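Local atomic coordinates of lectin 2 (Agrocybe aegerita, PDB entry 4TQJ), a protein that binds glycans, specifically recognising N-acetylglucosamine at their non-reducing termini. Residues K115-A129 with I132-G146. The protein carries 1 engineered substitution. Numbering follows the deposited sequence.
Sequences KHLRYLADIRKTGRA and IGFGEKGVLVSRNNG. Engineered in segment 115-129: Thr126 (natural residue Ile).
Leu117 and Tyr119 pair antiparallel with Phe134 and Ile132, each couple joined by two backbone hydrogen bonds, among them Tyr119 N to Ile132 O at 2.8 Å. On the face carrying these side chains, Tyr119 CE2 comes within 3.7 Å of Phe134 CE2, the ring planes inclined at 76°, while Ile132 CG2 packs against Tyr119 CB. Farther along, Ile123 CD1 meets Val141 CG2 tip to tip at 4.0 Å.

At one end, His116 NE2 points in its ring plane at Glu136 OE1 (3.1 Å, N-H...O 172°). The same oxygen forms a long salt bridge with Lys115 NZ, and Arg112 N holds the other ring nitrogen, ND1, which fixes the imidazole's rotation.

At the opposite end, Asn144 has CG anti to its backbone N (chi1 -178°), sending ND2 to Ala129 O at 3.0 Å and also to Thr66 O. Its OD1 closes an Asx turn on Gly146 N. Arg124 and Arg128 converge on Asn144 O through weak bonds, and Asp130 forms a salt bridge with Arg124, probably easing its proximity to Arg143. Strands 60-64 and 173-177 flank this hairpin, which begins a four-stranded antiparallel blade of a beta-propeller.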
loop_
_atom_site.group_PDB
_atom_site.type_symbol
_atom_site.label_atom_id
_atom_site.label_comp_id
_atom_site.label_asym_id
_atom_site.label_seq_id
_atom_site.Cartn_x
_atom_site.Cartn_y
_atom_site.Cartn_z
ATOM N N LYS A 115 -0.380 -7.703 -34.676
ATOM C CA LYS A 115 0.982 -7.842 -35.192
ATOM C C LYS A 115 2.052 -7.521 -34.144
ATOM O O LYS A 115 3.149 -8.076 -34.171
ATOM C CB LYS A 115 1.181 -6.923 -36.406
ATOM C CG LYS A 115 0.108 -7.066 -37.493
ATOM C CD LYS A 115 0.356 -6.095 -38.652
ATOM C CE LYS A 115 1.619 -6.454 -39.423
ATOM N NZ LYS A 115 1.893 -5.540 -40.594
ATOM N N HIS A 116 1.727 -6.619 -33.224
ATOM C CA HIS A 116 2.721 -6.067 -32.323
ATOM C C HIS A 116 2.399 -6.284 -30.843
ATOM O O HIS A 116 1.258 -6.567 -30.468
ATOM C CB HIS A 116 2.886 -4.574 -32.609
ATOM C CG HIS A 116 2.965 -4.250 -34.067
ATOM N ND1 HIS A 116 1.989 -3.535 -34.725
ATOM C CD2 HIS A 116 3.898 -4.560 -34.997
ATOM C CE1 HIS A 116 2.320 -3.411 -35.997
ATOM N NE2 HIS A 116 3.474 -4.022 -36.187
ATOM N N LEU A 117 3.432 -6.145 -30.017
ATOM C CA LEU A 117 3.300 -6.168 -28.563
ATOM C C LEU A 117 3.805 -4.849 -28.011
ATOM O O LEU A 117 4.841 -4.365 -28.445
ATOM C CB LEU A 117 4.151 -7.292 -27.967
ATOM C CG LEU A 117 3.779 -8.696 -28.444
ATOM C CD1 LEU A 117 4.908 -9.692 -28.172
ATOM C CD2 LEU A 117 2.482 -9.119 -27.775
ATOM N N ARG A 118 3.085 -4.289 -27.045
ATOM C CA ARG A 118 3.522 -3.091 -26.342
ATOM C C ARG A 118 3.511 -3.341 -24.842
ATOM O O ARG A 118 2.499 -3.748 -24.289
ATOM C CB ARG A 118 2.633 -1.894 -26.715
ATOM C CG ARG A 118 3.013 -1.268 -28.061
ATOM C CD ARG A 118 1.868 -0.471 -28.708
ATOM N NE ARG A 118 0.779 -1.327 -29.169
ATOM C CZ ARG A 118 -0.344 -0.877 -29.721
ATOM N NH1 ARG A 118 -0.518 0.421 -29.903
ATOM N NH2 ARG A 118 -1.291 -1.725 -30.109
ATOM N N TYR A 119 4.649 -3.099 -24.199
ATOM C CA TYR A 119 4.828 -3.336 -22.766
ATOM C C TYR A 119 5.330 -2.076 -22.087
ATOM O O TYR A 119 5.864 -1.178 -22.738
ATOM C CB TYR A 119 5.898 -4.398 -22.531
ATOM C CG TYR A 119 5.591 -5.802 -23.013
ATOM C CD1 TYR A 119 4.321 -6.346 -22.910
ATOM C CD2 TYR A 119 6.601 -6.597 -23.540
ATOM C CE1 TYR A 119 4.063 -7.652 -23.349
ATOM C CE2 TYR A 119 6.355 -7.888 -23.967
ATOM C CZ TYR A 119 5.091 -8.410 -23.878
ATOM O OH TYR A 119 4.865 -9.708 -24.291
ATOM N N LEU A 120 5.181 -2.033 -20.770
ATOM C CA LEU A 120 5.786 -0.992 -19.943
ATOM C C LEU A 120 6.704 -1.654 -18.936
ATOM O O LEU A 120 6.286 -2.558 -18.217
ATOM C CB LEU A 120 4.706 -0.208 -19.203
ATOM C CG LEU A 120 3.756 0.534 -20.137
ATOM C CD1 LEU A 120 2.423 0.848 -19.452
ATOM C CD2 LEU A 120 4.428 1.782 -20.692
ATOM N N ALA A 121 7.954 -1.205 -18.882
ATOM C CA ALA A 121 8.953 -1.867 -18.049
ATOM C C ALA A 121 10.135 -0.954 -17.721
ATOM O O ALA A 121 10.582 -0.174 -18.555
ATOM C CB ALA A 121 9.449 -3.140 -18.743
ATOM N N ASP A 122 10.639 -1.080 -16.500
ATOM C CA ASP A 122 11.813 -0.340 -16.049
ATOM C C ASP A 122 13.078 -1.048 -16.510
ATOM O O ASP A 122 13.811 -1.612 -15.710
ATOM C CB ASP A 122 11.793 -0.235 -14.527
ATOM C CG ASP A 122 12.932 0.611 -13.972
ATOM O OD1 ASP A 122 13.641 1.282 -14.755
ATOM O OD2 ASP A 122 13.095 0.604 -12.736
ATOM N N ILE A 123 13.322 -1.026 -17.814
ATOM C CA ILE A 123 14.439 -1.770 -18.388
ATOM C C ILE A 123 15.798 -1.167 -18.041
ATOM O O ILE A 123 16.829 -1.816 -18.218
ATOM C CB ILE A 123 14.297 -1.904 -19.905
ATOM C CG1 ILE A 123 13.933 -0.567 -20.522
ATOM C CG2 ILE A 123 13.194 -2.908 -20.264
ATOM C CD1 ILE A 123 13.547 -0.689 -21.967
ATOM N N ARG A 124 15.801 0.065 -17.543
ATOM C CA ARG A 124 17.055 0.729 -17.160
ATOM C C ARG A 124 17.269 0.768 -15.649
ATOM O O ARG A 124 18.258 1.322 -15.166
ATOM C CB ARG A 124 17.125 2.136 -17.761
ATOM C CG ARG A 124 17.308 2.145 -19.283
ATOM C CD ARG A 124 17.275 3.561 -19.871
ATOM N NE ARG A 124 15.983 4.200 -19.650
ATOM C CZ ARG A 124 15.819 5.379 -19.055
ATOM N NH1 ARG A 124 16.874 6.073 -18.629
ATOM N NH2 ARG A 124 14.597 5.866 -18.888
ATOM N N LYS A 125 16.341 0.158 -14.913
ATOM C CA LYS A 125 16.354 0.159 -13.453
ATOM C C LYS A 125 16.461 1.560 -12.846
ATOM O O LYS A 125 17.284 1.794 -11.967
ATOM C CB LYS A 125 17.463 -0.749 -12.904
ATOM C CG LYS A 125 17.202 -2.229 -13.120
ATOM C CD LYS A 125 17.085 -2.983 -11.800
ATOM C CE LYS A 125 18.447 -3.167 -11.141
ATOM N NZ LYS A 125 18.328 -3.827 -9.813
ATOM N N THR A 126 15.616 2.482 -13.300
ATOM C CA THR A 126 15.607 3.832 -12.732
ATOM C C THR A 126 14.385 4.105 -11.853
ATOM O O THR A 126 14.248 5.196 -11.299
ATOM C CB THR A 126 15.747 4.930 -13.816
ATOM O OG1 THR A 126 14.672 4.837 -14.766
ATOM C CG2 THR A 126 17.070 4.784 -14.538
ATOM N N GLY A 127 13.514 3.113 -11.712
ATOM C CA GLY A 127 12.349 3.241 -10.842
ATOM C C GLY A 127 11.072 3.716 -11.520
ATOM O O GLY A 127 10.050 3.942 -10.873
ATOM N N ARG A 128 11.123 3.878 -12.833
ATOM C CA ARG A 128 9.926 4.212 -13.576
ATOM C C ARG A 128 9.965 3.495 -14.916
ATOM O O ARG A 128 11.031 3.100 -15.378
ATOM C CB ARG A 128 9.781 5.734 -13.729
ATOM C CG ARG A 128 10.923 6.417 -14.451
ATOM C CD ARG A 128 10.932 7.944 -14.217
ATOM N NE ARG A 128 11.902 8.567 -15.105
ATOM C CZ ARG A 128 13.133 8.915 -14.752
ATOM N NH1 ARG A 128 13.532 8.756 -13.498
ATOM N NH2 ARG A 128 13.957 9.449 -15.650
ATOM N N ALA A 129 8.805 3.328 -15.535
ATOM C CA ALA A 129 8.670 2.439 -16.690
ATOM C C ALA A 129 8.964 3.106 -18.029
ATOM O O ALA A 129 8.361 4.126 -18.369
ATOM C CB ALA A 129 7.277 1.834 -16.715
ATOM N N ILE A 132 8.313 -0.038 -24.151
ATOM C CA ILE A 132 8.999 -0.966 -25.033
ATOM C C ILE A 132 7.993 -1.674 -25.916
ATOM O O ILE A 132 7.052 -2.302 -25.435
ATOM C CB ILE A 132 9.906 -1.957 -24.247
ATOM C CG1 ILE A 132 10.504 -3.023 -25.170
ATOM C CG2 ILE A 132 9.170 -2.602 -23.101
ATOM C CD1 ILE A 132 11.714 -3.708 -24.526
ATOM N N GLY A 133 8.177 -1.550 -27.222
ATOM C CA GLY A 133 7.239 -2.142 -28.152
ATOM C C GLY A 133 7.927 -3.048 -29.141
ATOM O O GLY A 133 8.975 -2.711 -29.677
ATOM N N PHE A 134 7.337 -4.211 -29.369
ATOM C CA PHE A 134 7.845 -5.137 -30.375
ATOM C C PHE A 134 7.104 -4.836 -31.665
ATOM O O PHE A 134 6.009 -5.342 -31.894
ATOM C CB PHE A 134 7.633 -6.585 -29.929
ATOM C CG PHE A 134 8.548 -7.011 -28.794
ATOM C CD1 PHE A 134 9.772 -7.614 -29.060
ATOM C CD2 PHE A 134 8.190 -6.795 -27.467
ATOM C CE1 PHE A 134 10.628 -8.000 -28.018
ATOM C CE2 PHE A 134 9.043 -7.183 -26.419
ATOM C CZ PHE A 134 10.252 -7.784 -26.695
ATOM N N GLY A 135 7.707 -3.986 -32.492
ATOM C CA GLY A 135 7.036 -3.463 -33.667
ATOM C C GLY A 135 7.423 -4.124 -34.979
ATOM O O GLY A 135 7.727 -5.317 -35.024
ATOM N N GLU A 136 7.411 -3.336 -36.050
ATOM C CA GLU A 136 7.645 -3.871 -37.381
ATOM C C GLU A 136 9.122 -4.166 -37.592
ATOM O O GLU A 136 9.506 -5.317 -37.836
ATOM C CB GLU A 136 7.095 -2.907 -38.443
ATOM C CG GLU A 136 6.857 -3.533 -39.802
ATOM C CD GLU A 136 5.592 -4.381 -39.884
ATOM O OE1 GLU A 136 4.780 -4.397 -38.927
ATOM O OE2 GLU A 136 5.412 -5.045 -40.930
ATOM N N LYS A 137 9.958 -3.143 -37.461
ATOM C CA LYS A 137 11.381 -3.281 -37.747
ATOM C C LYS A 137 12.189 -3.795 -36.556
ATOM O O LYS A 137 13.400 -3.971 -36.638
ATOM C CB LYS A 137 11.962 -1.945 -38.228
ATOM C CG LYS A 137 11.323 -1.370 -39.480
ATOM C CD LYS A 137 12.080 -0.102 -39.899
ATOM C CE LYS A 137 11.240 0.822 -40.781
ATOM N NZ LYS A 137 10.885 0.213 -42.093
ATOM N N GLY A 138 11.526 -4.022 -35.434
ATOM C CA GLY A 138 12.217 -4.543 -34.279
ATOM C C GLY A 138 11.671 -4.006 -32.982
ATOM O O GLY A 138 10.491 -3.696 -32.884
ATOM N N VAL A 139 12.537 -3.921 -31.979
ATOM C CA VAL A 139 12.144 -3.465 -30.653
ATOM C C VAL A 139 12.337 -1.966 -30.567
ATOM O O VAL A 139 13.459 -1.479 -30.662
ATOM C CB VAL A 139 13.017 -4.096 -29.568
ATOM C CG1 VAL A 139 12.575 -3.633 -28.174
ATOM C CG2 VAL A 139 12.987 -5.603 -29.687
ATOM N N LEU A 140 11.235 -1.243 -30.404
ATOM C CA LEU A 140 11.272 0.201 -30.259
ATOM C C LEU A 140 11.166 0.532 -28.789
ATOM O O LEU A 140 10.305 -0.010 -28.090
ATOM C CB LEU A 140 10.092 0.851 -30.988
ATOM C CG LEU A 140 10.155 1.054 -32.498
ATOM C CD1 LEU A 140 11.425 1.778 -32.874
ATOM C CD2 LEU A 140 10.044 -0.271 -33.237
ATOM N N VAL A 141 12.039 1.415 -28.319
ATOM C CA VAL A 141 11.990 1.872 -26.940
ATOM C C VAL A 141 11.893 3.396 -26.876
ATOM O O VAL A 141 12.588 4.105 -27.606
ATOM C CB VAL A 141 13.222 1.394 -26.141
ATOM C CG1 VAL A 141 13.337 2.145 -24.822
ATOM C CG2 VAL A 141 13.142 -0.097 -25.888
ATOM N N SER A 142 11.009 3.896 -26.022
ATOM C CA SER A 142 11.043 5.308 -25.666
ATOM C C SER A 142 11.381 5.402 -24.196
ATOM O O SER A 142 10.636 4.923 -23.342
ATOM C CB SER A 142 9.716 6.015 -25.956
ATOM O OG SER A 142 9.590 7.160 -25.121
ATOM N N ARG A 143 12.530 5.998 -23.908
ATOM C CA ARG A 143 12.991 6.125 -22.543
ATOM C C ARG A 143 12.105 7.102 -21.769
ATOM O O ARG A 143 11.740 8.171 -22.266
ATOM C CB ARG A 143 14.473 6.533 -22.510
ATOM C CG ARG A 143 15.408 5.377 -22.868
ATOM C CD ARG A 143 16.731 5.799 -23.490
ATOM N NE ARG A 143 17.721 6.207 -22.502
ATOM C CZ ARG A 143 19.026 5.958 -22.596
ATOM N NH1 ARG A 143 19.510 5.283 -23.627
ATOM N NH2 ARG A 143 19.848 6.377 -21.644
ATOM N N ASN A 144 11.761 6.713 -20.549
ATOM C CA ASN A 144 10.988 7.556 -19.651
ATOM C C ASN A 144 11.942 8.499 -18.941
ATOM O O ASN A 144 12.700 8.081 -18.068
ATOM C CB ASN A 144 10.248 6.687 -18.628
ATOM C CG ASN A 144 9.379 7.500 -17.673
ATOM O OD1 ASN A 144 9.612 8.689 -17.453
ATOM N ND2 ASN A 144 8.372 6.848 -17.095
ATOM N N ASN A 145 11.901 9.774 -19.321
ATOM C CA ASN A 145 12.876 10.737 -18.828
ATOM C C ASN A 145 12.385 11.643 -17.718
ATOM O O ASN A 145 12.898 12.748 -17.544
ATOM C CB ASN A 145 13.402 11.573 -19.987
ATOM C CG ASN A 145 14.315 10.787 -20.873
ATOM O OD1 ASN A 145 15.116 9.986 -20.389
ATOM N ND2 ASN A 145 14.199 10.988 -22.177
ATOM N N GLY A 146 11.398 11.174 -16.965
ATOM C CA GLY A 146 10.873 11.936 -15.850
ATOM C C GLY A 146 9.850 12.988 -16.245
ATOM O O GLY A 146 9.931 13.581 -17.330
HETATM O O HOH W 1 5.865 -7.639 -33.840
HETATM O O HOH W 2 15.727 8.908 -18.223
#